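Local atomic coordinates of carbohydrate-binding protein (PDB entry 6N1B), a protein that removes the acetyl group from N-acetylgalactosamine, in a gut bacterial pathway that converts the blood group A antigen to type O. Residues I88-D93 with V98-L103; D122-A127 with M133-W138; I287-A292 with D331-R336; A358-K361 with N365-V368. All blocks are in the same frame, centred on the assembly; numbering follows the deposited sequence.

Contact 1. Residues I88-D93 with V98-L103; sequences IVASSD and VEPEGL
Leu103 meets Ile88 at about a right angle. Its CD1 methyl packs on CB of Ile88 at 4.0 Å, while CD2 of Leu103 comes to 3.9 Å from the carbonyl O of Ile88. Leu103 swings CG opposite its own backbone N (chi1 -179°), and this puts the two methyls against the strand, where Trp161 also touches the residue. The middle of the contact is a single antiparallel hydrogen-bonded bridge. Ala90 N donates to Val98 O at 2.9 Å and Val98 N returns the bond to Ala90 O at 2.8 Å, both nearly straight. The valine side chains lie alongside these carbonyls: CB of Val89 is 3.4 Å from Val98 O, and CG2 of Val98 is 3.5 Å from Ala90 O. Beside the bridge, the Ala90 methyl faces the Pro100 ring loosely, CB to CG 4.4 Å, and Trp70 of strand 67-75 touches the same proline. CG of Glu99 brushes Val89 CG1 at 4.2 Å, but its carboxylate bonds to Asn105 through OE2. Pro100 to Leu103 form a type II turn, closed by Leu103 N bonding to Pro100 O, with Gly102 taking the positive phi that this turn wants. At the other end, Ser91 OG accepts from Asp93 N in an ST turn. Strand 87-91 is an edge strand of its three-stranded sheet, and the chain folding back pairs with it for one bridge before turning away. The chemistry is thus two backbone bonds flanked by aliphatic contacts, and the two bonds supply the directional part of the hold.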
loop_
_atom_site.group_PDB
_atom_site.type_symbol
_atom_site.label_atom_id
_atom_site.label_comp_id
_atom_site.label_asym_id
_atom_site.label_seq_id
_atom_site.Cartn_x
_atom_site.Cartn_y
_atom_site.Cartn_z
ATOM N N ILE A 88 -11.309 4.418 -3.528
ATOM C CA ILE A 88 -11.015 5.474 -2.540
ATOM C C ILE A 88 -12.093 5.491 -1.435
ATOM O O ILE A 88 -13.323 5.384 -1.740
ATOM C CB ILE A 88 -11.002 6.838 -3.239
ATOM C CG1 ILE A 88 -9.852 6.938 -4.234
ATOM C CG2 ILE A 88 -11.052 8.053 -2.295
ATOM C CD1 ILE A 88 -8.486 7.127 -3.577
ATOM N N VAL A 89 -11.616 5.681 -0.204
ATOM C CA VAL A 89 -12.502 6.024 0.908
ATOM C C VAL A 89 -11.826 7.176 1.689
ATOM O O VAL A 89 -10.622 7.457 1.558
ATOM C CB VAL A 89 -12.817 4.822 1.826
ATOM C CG1 VAL A 89 -13.855 3.917 1.187
ATOM C CG2 VAL A 89 -11.566 4.068 2.238
ATOM N N ALA A 90 -12.597 7.798 2.585
ATOM C CA ALA A 90 -12.185 8.822 3.482
ATOM C C ALA A 90 -12.733 8.582 4.890
ATOM O O ALA A 90 -13.709 7.797 5.020
ATOM C CB ALA A 90 -12.533 10.244 2.997
ATOM N N SER A 91 -12.122 9.220 5.903
ATOM C CA SER A 91 -12.534 9.018 7.252
ATOM C C SER A 91 -12.187 10.208 8.071
ATOM O O SER A 91 -11.204 10.906 7.789
ATOM C CB SER A 91 -11.798 7.728 7.790
ATOM O OG SER A 91 -12.163 7.492 9.109
ATOM N N SER A 92 -12.924 10.398 9.167
ATOM C CA SER A 92 -12.557 11.321 10.202
ATOM C C SER A 92 -11.732 10.745 11.373
ATOM O O SER A 92 -11.308 11.472 12.235
ATOM C CB SER A 92 -13.781 12.054 10.740
ATOM O OG SER A 92 -14.588 11.130 11.344
ATOM N N ASP A 93 -11.571 9.427 11.376
ATOM C CA ASP A 93 -10.953 8.752 12.489
ATOM C C ASP A 93 -9.920 7.640 12.155
ATOM O O ASP A 93 -9.247 7.138 13.048
ATOM C CB ASP A 93 -12.019 8.251 13.477
ATOM C CG ASP A 93 -12.996 7.234 12.896
ATOM O OD1 ASP A 93 -12.776 6.704 11.797
ATOM O OD2 ASP A 93 -14.048 7.022 13.542
ATOM N N VAL A 98 -15.776 5.946 4.626
ATOM C CA VAL A 98 -16.924 6.205 3.778
ATOM C C VAL A 98 -16.493 6.555 2.353
ATOM O O VAL A 98 -15.368 7.056 2.152
ATOM C CB VAL A 98 -17.766 7.382 4.354
ATOM C CG1 VAL A 98 -18.331 7.031 5.695
ATOM C CG2 VAL A 98 -17.020 8.702 4.400
ATOM N N GLU A 99 -17.351 6.350 1.407
ATOM C CA GLU A 99 -17.116 6.818 0.049
ATOM C C GLU A 99 -17.585 8.256 -0.015
ATOM O O GLU A 99 -18.770 8.491 0.227
ATOM C CB GLU A 99 -17.847 5.888 -0.951
ATOM C CG GLU A 99 -17.372 4.499 -0.956
ATOM C CD GLU A 99 -18.120 3.576 -1.825
ATOM O OE1 GLU A 99 -19.218 3.149 -1.425
ATOM O OE2 GLU A 99 -17.515 3.018 -2.724
ATOM N N PRO A 100 -16.715 9.212 -0.369
ATOM C CA PRO A 100 -17.187 10.594 -0.441
ATOM C C PRO A 100 -18.423 10.751 -1.342
ATOM O O PRO A 100 -18.584 10.070 -2.340
ATOM C CB PRO A 100 -15.997 11.371 -1.055
ATOM C CG PRO A 100 -14.756 10.464 -0.805
ATOM C CD PRO A 100 -15.265 9.037 -0.710
ATOM N N GLU A 101 -19.263 11.716 -1.027
ATOM C CA GLU A 101 -20.496 11.930 -1.797
ATOM C C GLU A 101 -20.122 12.290 -3.210
ATOM O O GLU A 101 -19.254 13.175 -3.494
ATOM C CB GLU A 101 -21.239 13.068 -1.211
ATOM C CG GLU A 101 -22.495 13.332 -2.022
ATOM C CD GLU A 101 -23.554 14.064 -1.233
ATOM O OE1 GLU A 101 -23.257 15.136 -0.643
ATOM O OE2 GLU A 101 -24.692 13.523 -1.239
ATOM N N GLY A 102 -20.702 11.577 -4.120
ATOM C CA GLY A 102 -20.455 11.708 -5.538
ATOM C C GLY A 102 -19.402 10.797 -6.114
ATOM O O GLY A 102 -19.323 10.693 -7.352
ATOM N N LEU A 103 -18.582 10.150 -5.272
ATOM C CA LEU A 103 -17.516 9.273 -5.813
ATOM C C LEU A 103 -18.092 7.930 -6.226
ATOM O O LEU A 103 -18.915 7.381 -5.524
ATOM C CB LEU A 103 -16.506 9.071 -4.732
ATOM C CG LEU A 103 -15.325 8.175 -5.223
ATOM C CD1 LEU A 103 -13.999 8.761 -5.068
ATOM C CD2 LEU A 103 -15.420 6.915 -4.612
#

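Contact 2. Residues D122-A127 with M133-W138; sequences DMVYNA and MAYWNW. With CA (calcium ion), chain D.
Asn126 holds CG opposite its backbone N (chi1 -174°), whereas Met133 keeps CG beside its N and bends at the thioether (chi3 76°); together these turns bring ND2 of Asn126 to SD of Met133 at 3.5 Å, a weak but fairly straight hydrogen bond. The asparagine OD1 is taken by Tyr129 N in the loop. The two segments are the arms of a beta hairpin, strands 116-126 and 131-140, within a four-stranded sheet that fits one blade of a five-bladed beta-propeller. Asp122 with Tyr135 and Val124 with Met133 are antiparallel hydrogen-bonded pairs, the shorter bonds being Tyr135 N to Asp122 O and Met133 N to Val124 O, both 2.8 Å. Between them Met123 and Ala134 form a non-hydrogen-bonded pair and put their side chains on the other face of the sheet, SD of Met123 lying 4.3 Å from Ala134 CB. The Tyr135 ring presents its edge to Asp122 O, close to the ring plane, and its hydroxyl bonds to Gly246 O. Asp122 does the metal chemistry. OD1 binds the calcium ion at 2.4 Å, with Asp56 and Asp274 as further protein ligands, and also accepts from Arg336 NH2; OD2 takes the backbone N of Ile209 and water 1. The carboxylate is therefore gripped through both oxygens. The metal sphere also ties in the neighbouring peptide: water 2, 2.8 Å from the calcium ion, donates to Met123 O at 2.9 Å.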
loop_
_atom_site.group_PDB
_atom_site.type_symbol
_atom_site.label_atom_id
_atom_site.label_comp_id
_atom_site.label_asym_id
_atom_site.label_seq_id
_atom_site.Cartn_x
_atom_site.Cartn_y
_atom_site.Cartn_z
ATOM N N ASP A 122 -0.909 3.153 -4.061
ATOM C CA ASP A 122 -0.212 4.014 -3.064
ATOM C C ASP A 122 -0.480 5.453 -3.392
ATOM O O ASP A 122 -0.482 5.800 -4.594
ATOM C CB ASP A 122 1.305 3.695 -3.105
ATOM C CG ASP A 122 2.147 4.432 -2.072
ATOM O OD1 ASP A 122 2.345 3.956 -0.862
ATOM O OD2 ASP A 122 2.600 5.562 -2.438
ATOM N N MET A 123 -0.804 6.270 -2.383
ATOM C CA MET A 123 -1.281 7.646 -2.615
ATOM C C MET A 123 -0.485 8.603 -1.736
ATOM O O MET A 123 -0.184 8.352 -0.565
ATOM C CB MET A 123 -2.763 7.685 -2.286
ATOM C CG MET A 123 -3.472 9.025 -2.457
ATOM S SD MET A 123 -5.242 8.906 -2.479
ATOM C CE MET A 123 -5.550 8.476 -0.786
ATOM N N VAL A 124 -0.206 9.752 -2.369
ATOM C CA VAL A 124 0.522 10.864 -1.750
ATOM C C VAL A 124 -0.295 12.149 -1.780
ATOM O O VAL A 124 -0.907 12.432 -2.791
ATOM C CB VAL A 124 1.833 11.072 -2.526
ATOM C CG1 VAL A 124 2.765 12.090 -1.845
ATOM C CG2 VAL A 124 2.574 9.833 -2.620
ATOM N N TYR A 125 -0.236 12.904 -0.693
ATOM C CA TYR A 125 -0.709 14.287 -0.704
ATOM C C TYR A 125 0.368 15.218 -1.210
ATOM O O TYR A 125 1.500 15.193 -0.723
ATOM C CB TYR A 125 -1.117 14.714 0.700
ATOM C CG TYR A 125 -1.571 16.151 0.770
ATOM C CD1 TYR A 125 -2.695 16.550 0.095
ATOM C CD2 TYR A 125 -0.845 17.079 1.446
ATOM C CE1 TYR A 125 -3.152 17.830 0.110
ATOM C CE2 TYR A 125 -1.276 18.425 1.521
ATOM C CZ TYR A 125 -2.400 18.819 0.832
ATOM O OH TYR A 125 -2.775 20.161 0.852
ATOM N N ASN A 126 0.037 15.965 -2.248
ATOM C CA ASN A 126 0.928 16.955 -2.857
ATOM C C ASN A 126 0.490 18.354 -2.292
ATOM O O ASN A 126 -0.531 18.869 -2.667
ATOM C CB ASN A 126 0.785 16.921 -4.378
ATOM C CG ASN A 126 1.786 17.816 -5.053
ATOM O OD1 ASN A 126 1.952 18.953 -4.648
ATOM N ND2 ASN A 126 2.358 17.349 -6.192
ATOM N N ALA A 127 1.284 18.829 -1.362
ATOM C CA ALA A 127 0.934 20.122 -0.698
ATOM C C ALA A 127 0.963 21.274 -1.652
ATOM O O ALA A 127 0.145 22.185 -1.552
ATOM C CB ALA A 127 1.881 20.338 0.497
ATOM N N MET A 133 -2.362 12.277 -5.186
ATOM C CA MET A 133 -1.775 11.567 -6.333
ATOM C C MET A 133 -1.860 10.047 -6.016
ATOM O O MET A 133 -1.201 9.620 -5.097
ATOM C CB MET A 133 -0.322 11.989 -6.503
ATOM C CG MET A 133 -0.101 13.489 -6.676
ATOM S SD MET A 133 1.635 13.975 -6.786
ATOM C CE MET A 133 2.039 13.473 -8.459
ATOM N N ALA A 134 -2.762 9.361 -6.747
ATOM C CA ALA A 134 -2.986 7.967 -6.478
ATOM C C ALA A 134 -2.296 7.116 -7.614
ATOM O O ALA A 134 -2.675 7.240 -8.800
ATOM C CB ALA A 134 -4.491 7.654 -6.477
ATOM N N TYR A 135 -1.309 6.329 -7.203
ATOM C CA TYR A 135 -0.552 5.457 -8.109
ATOM C C TYR A 135 -1.051 4.032 -7.992
ATOM O O TYR A 135 -1.522 3.613 -6.917
ATOM C CB TYR A 135 0.925 5.490 -7.694
ATOM C CG TYR A 135 1.598 6.848 -7.856
ATOM C CD1 TYR A 135 1.582 7.782 -6.832
ATOM C CD2 TYR A 135 2.331 7.161 -8.983
ATOM C CE1 TYR A 135 2.226 8.987 -6.984
ATOM C CE2 TYR A 135 2.994 8.363 -9.150
ATOM C CZ TYR A 135 2.975 9.258 -8.090
ATOM O OH TYR A 135 3.618 10.469 -8.189
ATOM N N TRP A 136 -0.865 3.250 -9.034
ATOM C CA TRP A 136 -1.094 1.785 -8.940
ATOM C C TRP A 136 -0.290 1.119 -10.060
ATOM O O TRP A 136 0.315 1.774 -10.900
ATOM C CB TRP A 136 -2.575 1.412 -9.004
ATOM C CG TRP A 136 -3.195 1.602 -10.351
ATOM C CD1 TRP A 136 -3.363 0.631 -11.322
ATOM C CD2 TRP A 136 -3.722 2.800 -10.912
ATOM N NE1 TRP A 136 -3.912 1.151 -12.467
ATOM C CE2 TRP A 136 -4.176 2.481 -12.215
ATOM C CE3 TRP A 136 -3.836 4.116 -10.485
ATOM C CZ2 TRP A 136 -4.691 3.414 -13.055
ATOM C CZ3 TRP A 136 -4.399 5.052 -11.346
ATOM C CH2 TRP A 136 -4.839 4.713 -12.604
ATOM N N ASN A 137 -0.316 -0.218 -10.035
ATOM C CA ASN A 137 0.377 -1.054 -11.026
ATOM C C ASN A 137 -0.623 -1.740 -11.901
ATOM O O ASN A 137 -1.574 -2.341 -11.375
ATOM C CB ASN A 137 1.285 -2.022 -10.283
ATOM C CG ASN A 137 2.146 -2.815 -11.190
ATOM O OD1 ASN A 137 1.589 -3.614 -11.981
ATOM N ND2 ASN A 137 3.482 -2.687 -11.107
ATOM N N TRP A 138 -0.466 -1.655 -13.177
ATOM C CA TRP A 138 -1.246 -2.327 -14.160
ATOM C C TRP A 138 -0.384 -3.359 -14.888
ATOM O O TRP A 138 0.727 -2.994 -15.343
ATOM C CB TRP A 138 -1.842 -1.379 -15.229
ATOM C CG TRP A 138 -2.435 -1.975 -16.460
ATOM C CD1 TRP A 138 -3.760 -2.415 -16.581
ATOM C CD2 TRP A 138 -1.796 -2.216 -17.719
ATOM N NE1 TRP A 138 -3.957 -2.860 -17.867
ATOM C CE2 TRP A 138 -2.782 -2.734 -18.589
ATOM C CE3 TRP A 138 -0.540 -1.932 -18.224
ATOM C CZ2 TRP A 138 -2.537 -2.963 -19.912
ATOM C CZ3 TRP A 138 -0.246 -2.221 -19.556
ATOM C CH2 TRP A 138 -1.234 -2.760 -20.390
HETATM CA CA CA D . 2.098 5.215 1.214
HETATM O O HOH W 1 2.208 7.133 -0.297
HETATM O O HOH W 2 0.413 7.242 2.078
HETATM O O HOH W 3 2.060 5.455 3.546
HETATM O O HOH W 4 4.338 6.037 0.967
#

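Contact 3. Residues I287-A292 with D331-R336; sequences ISQCFA and DFQIYR
NE2 of Gln289 lies 3.3 Å from CD1 of the Tyr335 ring and is hydrogen-bonded to Ser299 OG; the same hydroxyl, from outside both segments, is also bonded to Ile334 O, so it joins the two strands. Gln289 carries nearly all of the contact. Its chain runs out fully extended from a CG set opposite the backbone N (chi1 175°), and that reach carries the amide across to strand 333-336. There CG of Gln289 rests 3.3 Å from Ile334 O. The amide crosses Tyr335 obliquely, with its plane turned 57° from the ring, and OE1 stands 3.8 Å above one ring face, over the centre. OE1 is also 3.0 Å from Arg336 N, but the angle is too poor for a hydrogen bond. The strands themselves are not paired; their axes approach to 6.8 Å with N-to-C directions 134° apart, so this is a meeting of two sheets through one long side chain. Arg336 sends its guanidinium away from Gln289. NH1 bonds to Asp56 OD1 and Pro55 O, and NH2 to Gln273 O, which places the charge against a ligand of the calcium ion, Asp56. The Tyr335 hydroxyl bonds to Trp271 NE1, another residue of the sugar pocket, and its ring side chain comes within about 4 Å of the bound galactose at nearest atoms. Buried side chains joining neighbouring blades, with a tyrosine facing the ligand, suit the inner part of a beta-propeller that holds its glycan pocket.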
loop_
_atom_site.group_PDB
_atom_site.type_symbol
_atom_site.label_atom_id
_atom_site.label_comp_id
_atom_site.label_asym_id
_atom_site.label_seq_id
_atom_site.Cartn_x
_atom_site.Cartn_y
_atom_site.Cartn_z
ATOM N N ILE A 287 7.783 -0.279 6.302
ATOM C CA ILE A 287 7.212 -1.562 6.695
ATOM C C ILE A 287 7.213 -2.426 5.457
ATOM O O ILE A 287 6.555 -2.135 4.457
ATOM C CB ILE A 287 5.754 -1.349 7.278
ATOM C CG1 ILE A 287 5.833 -0.649 8.576
ATOM C CG2 ILE A 287 5.113 -2.692 7.428
ATOM C CD1 ILE A 287 4.493 -0.459 9.274
ATOM N N SER A 288 7.954 -3.526 5.559
ATOM C CA SER A 288 8.147 -4.493 4.459
ATOM C C SER A 288 7.383 -5.799 4.746
ATOM O O SER A 288 7.642 -6.431 5.787
ATOM C CB SER A 288 9.660 -4.800 4.325
ATOM O OG SER A 288 9.865 -5.874 3.460
ATOM N N GLN A 289 6.501 -6.169 3.843
ATOM C CA GLN A 289 5.948 -7.523 3.838
ATOM C C GLN A 289 6.992 -8.380 3.141
ATOM O O GLN A 289 7.332 -8.141 1.966
ATOM C CB GLN A 289 4.635 -7.532 3.024
ATOM C CG GLN A 289 4.083 -8.928 2.884
ATOM C CD GLN A 289 3.052 -9.078 1.792
ATOM O OE1 GLN A 289 2.680 -8.090 1.135
ATOM N NE2 GLN A 289 2.650 -10.361 1.509
ATOM N N CYS A 290 7.555 -9.348 3.888
ATOM C CA CYS A 290 8.762 -10.059 3.498
ATOM C C CYS A 290 8.710 -11.492 3.899
ATOM O O CYS A 290 7.778 -11.920 4.627
ATOM C CB CYS A 290 10.011 -9.313 3.992
ATOM S SG CYS A 290 10.059 -9.157 5.802
ATOM N N PHE A 291 9.724 -12.277 3.541
ATOM C CA PHE A 291 9.683 -13.723 3.719
ATOM C C PHE A 291 11.075 -14.305 3.679
ATOM O O PHE A 291 11.952 -13.765 2.930
ATOM C CB PHE A 291 8.756 -14.370 2.690
ATOM C CG PHE A 291 9.165 -14.093 1.268
ATOM C CD1 PHE A 291 8.774 -12.927 0.626
ATOM C CD2 PHE A 291 10.009 -14.991 0.612
ATOM C CE1 PHE A 291 9.196 -12.670 -0.657
ATOM C CE2 PHE A 291 10.402 -14.729 -0.675
ATOM C CZ PHE A 291 10.048 -13.552 -1.291
ATOM N N ALA A 292 11.274 -15.423 4.352
ATOM C CA ALA A 292 12.581 -16.129 4.342
ATOM C C ALA A 292 12.582 -17.343 3.438
ATOM O O ALA A 292 13.662 -17.848 3.084
ATOM C CB ALA A 292 12.958 -16.588 5.751
ATOM N N ASP A 331 -4.722 -15.462 9.639
ATOM C CA ASP A 331 -3.910 -16.628 9.964
ATOM C C ASP A 331 -3.056 -17.183 8.832
ATOM O O ASP A 331 -2.226 -18.075 9.140
ATOM C CB ASP A 331 -4.754 -17.758 10.549
ATOM C CG ASP A 331 -5.613 -18.417 9.496
ATOM O OD1 ASP A 331 -5.782 -18.005 8.353
ATOM O OD2 ASP A 331 -6.215 -19.542 9.947
ATOM N N PHE A 332 -3.185 -16.687 7.595
ATOM C CA PHE A 332 -2.342 -17.184 6.487
ATOM C C PHE A 332 -1.072 -16.417 6.324
ATOM O O PHE A 332 0.043 -16.988 6.221
ATOM C CB PHE A 332 -3.092 -17.313 5.193
ATOM C CG PHE A 332 -2.249 -17.863 4.035
ATOM C CD1 PHE A 332 -1.756 -19.137 4.085
ATOM C CD2 PHE A 332 -1.894 -17.051 3.001
ATOM C CE1 PHE A 332 -0.911 -19.595 3.102
ATOM C CE2 PHE A 332 -1.010 -17.548 2.009
ATOM C CZ PHE A 332 -0.591 -18.812 2.053
ATOM N N GLN A 333 -1.203 -15.109 6.163
ATOM C CA GLN A 333 -0.047 -14.230 5.952
ATOM C C GLN A 333 -0.442 -12.816 6.305
ATOM O O GLN A 333 -1.654 -12.492 6.168
ATOM C CB GLN A 333 0.464 -14.319 4.516
ATOM C CG GLN A 333 -0.311 -13.560 3.500
ATOM C CD GLN A 333 -0.017 -13.952 2.079
ATOM O OE1 GLN A 333 1.274 -13.964 1.653
ATOM N NE2 GLN A 333 -0.971 -14.219 1.309
ATOM N N ILE A 334 0.562 -12.000 6.685
ATOM C CA ILE A 334 0.349 -10.585 6.684
ATOM C C ILE A 334 0.702 -10.043 5.334
ATOM O O ILE A 334 1.772 -10.412 4.765
ATOM C CB ILE A 334 1.101 -9.863 7.795
ATOM C CG1 ILE A 334 0.872 -10.513 9.170
ATOM C CG2 ILE A 334 0.793 -8.427 7.800
ATOM C CD1 ILE A 334 -0.543 -10.545 9.601
ATOM N N TYR A 335 -0.189 -9.251 4.762
ATOM C CA TYR A 335 -0.027 -8.704 3.419
ATOM C C TYR A 335 0.372 -7.209 3.522
ATOM O O TYR A 335 0.691 -6.716 4.586
ATOM C CB TYR A 335 -1.312 -8.961 2.559
ATOM C CG TYR A 335 -1.021 -9.261 1.111
ATOM C CD1 TYR A 335 -0.543 -10.580 0.813
ATOM C CD2 TYR A 335 -1.127 -8.383 0.064
ATOM C CE1 TYR A 335 -0.194 -10.905 -0.510
ATOM C CE2 TYR A 335 -0.770 -8.666 -1.228
ATOM C CZ TYR A 335 -0.287 -9.986 -1.494
ATOM O OH TYR A 335 0.137 -10.287 -2.802
ATOM N N ARG A 336 0.400 -6.535 2.373
ATOM C CA ARG A 336 0.934 -5.202 2.361
ATOM C C ARG A 336 0.242 -4.271 3.287
ATOM O O ARG A 336 -0.995 -4.282 3.377
ATOM C CB ARG A 336 0.901 -4.689 0.903
ATOM C CG ARG A 336 1.743 -3.416 0.691
ATOM C CD ARG A 336 1.061 -2.057 0.936
ATOM N NE ARG A 336 1.936 -1.027 0.344
ATOM C CZ ARG A 336 1.668 0.286 0.345
ATOM N NH1 ARG A 336 0.606 0.764 0.958
ATOM N NH2 ARG A 336 2.549 1.109 -0.179
#

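Contact 4. Residues A358-K361 with N365-V368; sequences ALQK and NKMV
Gln360 and Val368 make the closest backbone approach, with 8.8 Å between their CA atoms, so the segments meet through side chains and not through strand pairing. Gln360 spans the gap by standing nearly straight: CG is opposite the backbone N (chi1 -176°) and the chain stays extended beyond it. Its amide then lies against Val368, which it crosses obliquely. OE1 of Gln360 sits 3.7 Å from the CG1 methyl of Val368 and 3.9 Å from its CB, a van der Waals contact of a carbonyl with an aliphatic branch. The nitrogen end of the same amide faces Lys366, whose long chain comes in at about a right angle; NE2 of Gln360 and NZ of Lys366 are 3.7 Å apart, and as both are donors they are neighbours without a bond. The polar link is made by a water. Water 5 accepts from Gln360 NE2 at 3.1 Å and donates to Met367 O at 2.8 Å, so an N-H of the buried glutamine is satisfied, and the amide's rotation is favoured with nitrogen toward the solvent molecule and oxygen toward Val368. Behind this, Gln360 is backbone-bonded to Ile386 of the next strand, and its side chain touches Asp331; Val368 packs on Ile377 across the short hairpin. Lys361 points away and salt-bridges Asp326 and Asp331. The arrangement is that of a small two-stranded hairpin, 367-369 with 375-378, inserted between strands 351-361 and 385-395 and resting on the end of the first; both belong to a four-stranded antiparallel sheet, consistent with one blade of a beta-propeller.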
loop_
_atom_site.group_PDB
_atom_site.type_symbol
_atom_site.label_atom_id
_atom_site.label_comp_id
_atom_site.label_asym_id
_atom_site.label_seq_id
_atom_site.Cartn_x
_atom_site.Cartn_y
_atom_site.Cartn_z
ATOM N N ALA A 358 -4.370 -8.673 5.326
ATOM C CA ALA A 358 -4.013 -10.058 5.642
ATOM C C ALA A 358 -5.015 -10.979 4.971
ATOM O O ALA A 358 -5.997 -10.556 4.381
ATOM C CB ALA A 358 -3.935 -10.280 7.137
ATOM N N LEU A 359 -4.700 -12.273 5.062
ATOM C CA LEU A 359 -5.564 -13.333 4.491
ATOM C C LEU A 359 -5.743 -14.433 5.535
ATOM O O LEU A 359 -4.834 -14.709 6.298
ATOM C CB LEU A 359 -4.930 -13.953 3.233
ATOM C CG LEU A 359 -4.856 -13.092 1.996
ATOM C CD1 LEU A 359 -3.740 -12.070 2.016
ATOM C CD2 LEU A 359 -4.742 -13.957 0.791
ATOM N N GLN A 360 -6.948 -15.061 5.432
ATOM C CA GLN A 360 -7.285 -16.248 6.180
ATOM C C GLN A 360 -7.210 -17.403 5.265
ATOM O O GLN A 360 -7.707 -17.381 4.116
ATOM C CB GLN A 360 -8.677 -16.116 6.801
ATOM C CG GLN A 360 -9.015 -17.315 7.682
ATOM C CD GLN A 360 -10.319 -17.225 8.455
ATOM O OE1 GLN A 360 -10.969 -16.176 8.495
ATOM N NE2 GLN A 360 -10.698 -18.395 9.033
ATOM N N LYS A 361 -6.592 -18.516 5.734
ATOM C CA LYS A 361 -6.474 -19.768 4.949
ATOM C C LYS A 361 -7.706 -20.684 5.061
ATOM O O LYS A 361 -8.431 -20.674 6.014
ATOM C CB LYS A 361 -5.228 -20.545 5.299
ATOM C CG LYS A 361 -5.134 -20.896 6.777
ATOM C CD LYS A 361 -3.845 -21.690 7.059
ATOM C CE LYS A 361 -3.476 -21.465 8.479
ATOM N NZ LYS A 361 -4.475 -21.932 9.389
ATOM N N ASN A 365 -16.487 -22.181 1.879
ATOM C CA ASN A 365 -17.775 -22.579 2.543
ATOM C C ASN A 365 -17.762 -22.556 4.062
ATOM O O ASN A 365 -18.688 -23.096 4.658
ATOM C CB ASN A 365 -18.248 -23.917 2.068
ATOM C CG ASN A 365 -18.382 -23.931 0.527
ATOM O OD1 ASN A 365 -17.836 -24.870 -0.123
ATOM N ND2 ASN A 365 -18.998 -22.947 -0.054
ATOM N N LYS A 366 -16.819 -21.847 4.680
ATOM C CA LYS A 366 -16.659 -21.793 6.109
ATOM C C LYS A 366 -17.224 -20.510 6.643
ATOM O O LYS A 366 -17.251 -19.467 5.988
ATOM C CB LYS A 366 -15.186 -21.819 6.401
ATOM C CG LYS A 366 -14.741 -21.735 7.762
ATOM C CD LYS A 366 -13.244 -22.155 8.011
ATOM C CE LYS A 366 -12.892 -22.245 9.542
ATOM N NZ LYS A 366 -11.521 -21.966 9.742
ATOM N N MET A 367 -17.723 -20.551 7.865
ATOM C CA MET A 367 -18.044 -19.297 8.582
ATOM C C MET A 367 -16.788 -18.563 8.973
ATOM O O MET A 367 -15.883 -19.141 9.511
ATOM C CB MET A 367 -18.910 -19.561 9.824
ATOM C CG MET A 367 -20.226 -20.196 9.585
ATOM S SD MET A 367 -21.285 -19.222 8.477
ATOM C CE MET A 367 -21.538 -17.700 9.419
ATOM N N VAL A 368 -16.793 -17.261 8.702
ATOM C CA VAL A 368 -15.666 -16.361 9.000
ATOM C C VAL A 368 -16.189 -15.127 9.721
ATOM O O VAL A 368 -17.402 -14.808 9.710
ATOM C CB VAL A 368 -14.820 -16.039 7.799
ATOM C CG1 VAL A 368 -14.231 -17.295 7.198
ATOM C CG2 VAL A 368 -15.612 -15.336 6.692
HETATM O O HOH W 5 -13.305 -18.629 10.599
#

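Contacts 1 to 4 follow one another along the chain, each closing before the next opens. Contacts 1 and 2 lie 16 Å apart between centres and touch where Ile88 CD1 packs on Met123 SD, joining strand 87-91 to strand 116-126. Contact 2 reaches contact 3, 22 Å away, by the salt bridge of Asp122 with Arg336 beside the calcium ion. Contacts 3 and 4 share a sheet through neighbouring strands 333-342 and 351-361, with centres 17 Å apart. Contact 1 sits about 27 Å from both contact 3 and contact 4. Contacts 2 and 3 thus meet at the calcium site and contact 1 joins by packing, consistent with propeller blades, with contact 4 on the periphery and contact 3 beside the glycan.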